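Local coordinates for protein transcriptional regulator, IclR family (Ruegeria sp. TM1040, PDB 3R4K) that probably binds DNA through an N-terminal winged helix-turn-helix domain and regulates transcription as a two-subunit IclR-family protein, at residues Thr10-Phe15 with Ala48-Gln53. Numbering follows the deposited sequence.
Sequences TLLTYF and AGFVEQ
L12 of helix 4-12 meets V51, at the start of strand 51-54, through one methyl group from each: L12 CD2 lies 3.6 Å from V51 CG1, the two side chains slanting across one another. The other methyl of L12 turns to the neighbouring ring, CD1 reaching F50 CD2 at 4.3 Å, so the fork of the leucine addresses two consecutive residues. Its CG stands opposite the carbonyl carbon (chi1 -63°), and CB already points at the strand, which brings both methyls forward. V51 CG1 is likewise opposite its own carbonyl carbon (chi1 -44°), which, with CB directed at the helix, carries this methyl to L12. The backbones stay well apart, 8.5 Å between the CA atoms of L12 and V51, and side chains alone span the gap.

A type I turn runs from L12 to F15; just before it, T10 O accepts two bonds, from T13 N at 3.1 Å and from T13 OG1 at 2.6 Å, the hydroxyl lying in the carbonyl plane. On the strand side G49, with positive phi, ends helix 35-47 in a Schellman motif, and F50 and V51 follow directly. M42 and L45 of that helix also pack on V51, while L62 of strand 59-62 touches L12 and F15.

The second subunit closes in as well: its L69 packs on L12, its F50 on F50, and its R68 hydrogen-bonds to the carbonyl oxygens of L12 and F15. The contact thus joins the first helix of the winged helix-turn-helix domain to a strand of its wing, at the dimer interface. Being wholly apolar and buried, with little shared surface, it implies cohesion by dispersion and exclusion of water, without directional bonds between the two segments.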
loop_
_atom_site.group_PDB
_atom_site.type_symbol
_atom_site.label_atom_id
_atom_site.label_comp_id
_atom_site.label_asym_id
_atom_site.label_seq_id
_atom_site.Cartn_x
_atom_site.Cartn_y
_atom_site.Cartn_z
ATOM N N THR A 10 14.714 3.338 -14.786
ATOM C CA THR A 10 15.879 3.751 -13.989
ATOM C C THR A 10 15.659 5.173 -13.452
ATOM O O THR A 10 16.076 5.464 -12.334
ATOM C CB THR A 10 17.156 3.661 -14.834
ATOM O OG1 THR A 10 17.351 2.306 -15.228
ATOM C CG2 THR A 10 18.383 4.128 -14.103
ATOM N N LEU A 11 14.989 6.045 -14.246
ATOM C CA LEU A 11 14.716 7.430 -13.867
ATOM C C LEU A 11 13.880 7.501 -12.584
ATOM O O LEU A 11 14.116 8.390 -11.760
ATOM C CB LEU A 11 14.026 8.210 -15.010
ATOM C CG LEU A 11 14.878 8.497 -16.267
ATOM C CD1 LEU A 11 14.022 9.079 -17.392
ATOM C CD2 LEU A 11 16.011 9.454 -15.958
ATOM N N LEU A 12 12.955 6.524 -12.395
ATOM C CA LEU A 12 12.070 6.436 -11.237
ATOM C C LEU A 12 12.826 6.121 -9.945
ATOM O O LEU A 12 12.343 6.488 -8.866
ATOM C CB LEU A 12 10.976 5.367 -11.451
ATOM C CG LEU A 12 10.001 5.579 -12.578
ATOM C CD1 LEU A 12 9.019 4.457 -12.625
ATOM C CD2 LEU A 12 9.270 6.905 -12.438
ATOM N N THR A 13 13.993 5.443 -10.057
ATOM C CA THR A 13 14.811 5.036 -8.909
ATOM C C THR A 13 15.425 6.248 -8.175
ATOM O O THR A 13 15.775 6.126 -7.000
ATOM C CB THR A 13 15.928 4.025 -9.316
ATOM O OG1 THR A 13 16.990 4.684 -10.019
ATOM C CG2 THR A 13 15.407 2.834 -10.117
ATOM N N TYR A 14 15.545 7.401 -8.856
ATOM C CA TYR A 14 16.139 8.609 -8.294
ATOM C C TYR A 14 15.202 9.302 -7.295
ATOM O O TYR A 14 15.676 10.083 -6.470
ATOM C CB TYR A 14 16.587 9.558 -9.414
ATOM C CG TYR A 14 17.671 8.933 -10.264
ATOM C CD1 TYR A 14 18.909 8.605 -9.717
ATOM C CD2 TYR A 14 17.438 8.607 -11.593
ATOM C CE1 TYR A 14 19.897 7.988 -10.479
ATOM C CE2 TYR A 14 18.426 8.005 -12.372
ATOM C CZ TYR A 14 19.655 7.693 -11.808
ATOM O OH TYR A 14 20.650 7.098 -12.548
ATOM N N PHE A 15 13.892 9.001 -7.355
ATOM C CA PHE A 15 12.903 9.496 -6.411
ATOM C C PHE A 15 13.022 8.710 -5.127
ATOM O O PHE A 15 13.144 7.483 -5.171
ATOM C CB PHE A 15 11.489 9.347 -6.985
ATOM C CG PHE A 15 11.162 10.318 -8.079
ATOM C CD1 PHE A 15 10.738 11.609 -7.783
ATOM C CD2 PHE A 15 11.262 9.941 -9.414
ATOM C CE1 PHE A 15 10.440 12.510 -8.800
ATOM C CE2 PHE A 15 10.954 10.845 -10.435
ATOM C CZ PHE A 15 10.554 12.124 -10.122
ATOM N N ALA A 48 1.292 7.426 -18.999
ATOM C CA ALA A 48 0.925 6.193 -18.295
ATOM C C ALA A 48 0.475 6.447 -16.852
ATOM O O ALA A 48 -0.007 5.527 -16.204
ATOM C CB ALA A 48 2.086 5.218 -18.305
ATOM N N GLY A 49 0.624 7.673 -16.371
ATOM C CA GLY A 49 0.238 8.063 -15.020
ATOM C C GLY A 49 1.255 7.723 -13.950
ATOM O O GLY A 49 0.924 7.764 -12.766
ATOM N N PHE A 50 2.495 7.393 -14.344
ATOM C CA PHE A 50 3.566 7.035 -13.425
ATOM C C PHE A 50 4.269 8.264 -12.907
ATOM O O PHE A 50 4.773 8.215 -11.797
ATOM C CB PHE A 50 4.552 6.082 -14.105
ATOM C CG PHE A 50 4.082 4.646 -14.011
ATOM C CD1 PHE A 50 2.924 4.224 -14.669
ATOM C CD2 PHE A 50 4.807 3.705 -13.286
ATOM C CE1 PHE A 50 2.475 2.904 -14.560
ATOM C CE2 PHE A 50 4.389 2.366 -13.227
ATOM C CZ PHE A 50 3.212 1.983 -13.837
ATOM N N VAL A 51 4.353 9.343 -13.706
ATOM C CA VAL A 51 4.944 10.603 -13.269
ATOM C C VAL A 51 3.981 11.748 -13.639
ATOM O O VAL A 51 3.087 11.571 -14.471
ATOM C CB VAL A 51 6.403 10.874 -13.770
ATOM C CG1 VAL A 51 7.295 9.654 -13.639
ATOM C CG2 VAL A 51 6.449 11.437 -15.189
ATOM N N GLU A 52 4.147 12.912 -13.002
ATOM C CA GLU A 52 3.365 14.092 -13.365
ATOM C C GLU A 52 4.211 15.350 -13.185
ATOM O O GLU A 52 5.154 15.354 -12.390
ATOM C CB GLU A 52 2.014 14.180 -12.632
ATOM C CG GLU A 52 2.052 14.377 -11.133
ATOM C CD GLU A 52 0.676 14.543 -10.521
ATOM O OE1 GLU A 52 -0.306 13.996 -11.072
ATOM O OE2 GLU A 52 0.582 15.217 -9.472
ATOM N N GLN A 53 3.909 16.384 -13.979
ATOM C CA GLN A 53 4.608 17.665 -13.914
ATOM C C GLN A 53 4.034 18.454 -12.771
ATOM O O GLN A 53 2.813 18.465 -12.607
ATOM C CB GLN A 53 4.481 18.439 -15.235
ATOM C CG GLN A 53 5.326 17.862 -16.373
ATOM C CD GLN A 53 5.243 18.645 -17.671
ATOM O OE1 GLN A 53 4.821 19.808 -17.710
ATOM N NE2 GLN A 53 5.689 18.033 -18.763
#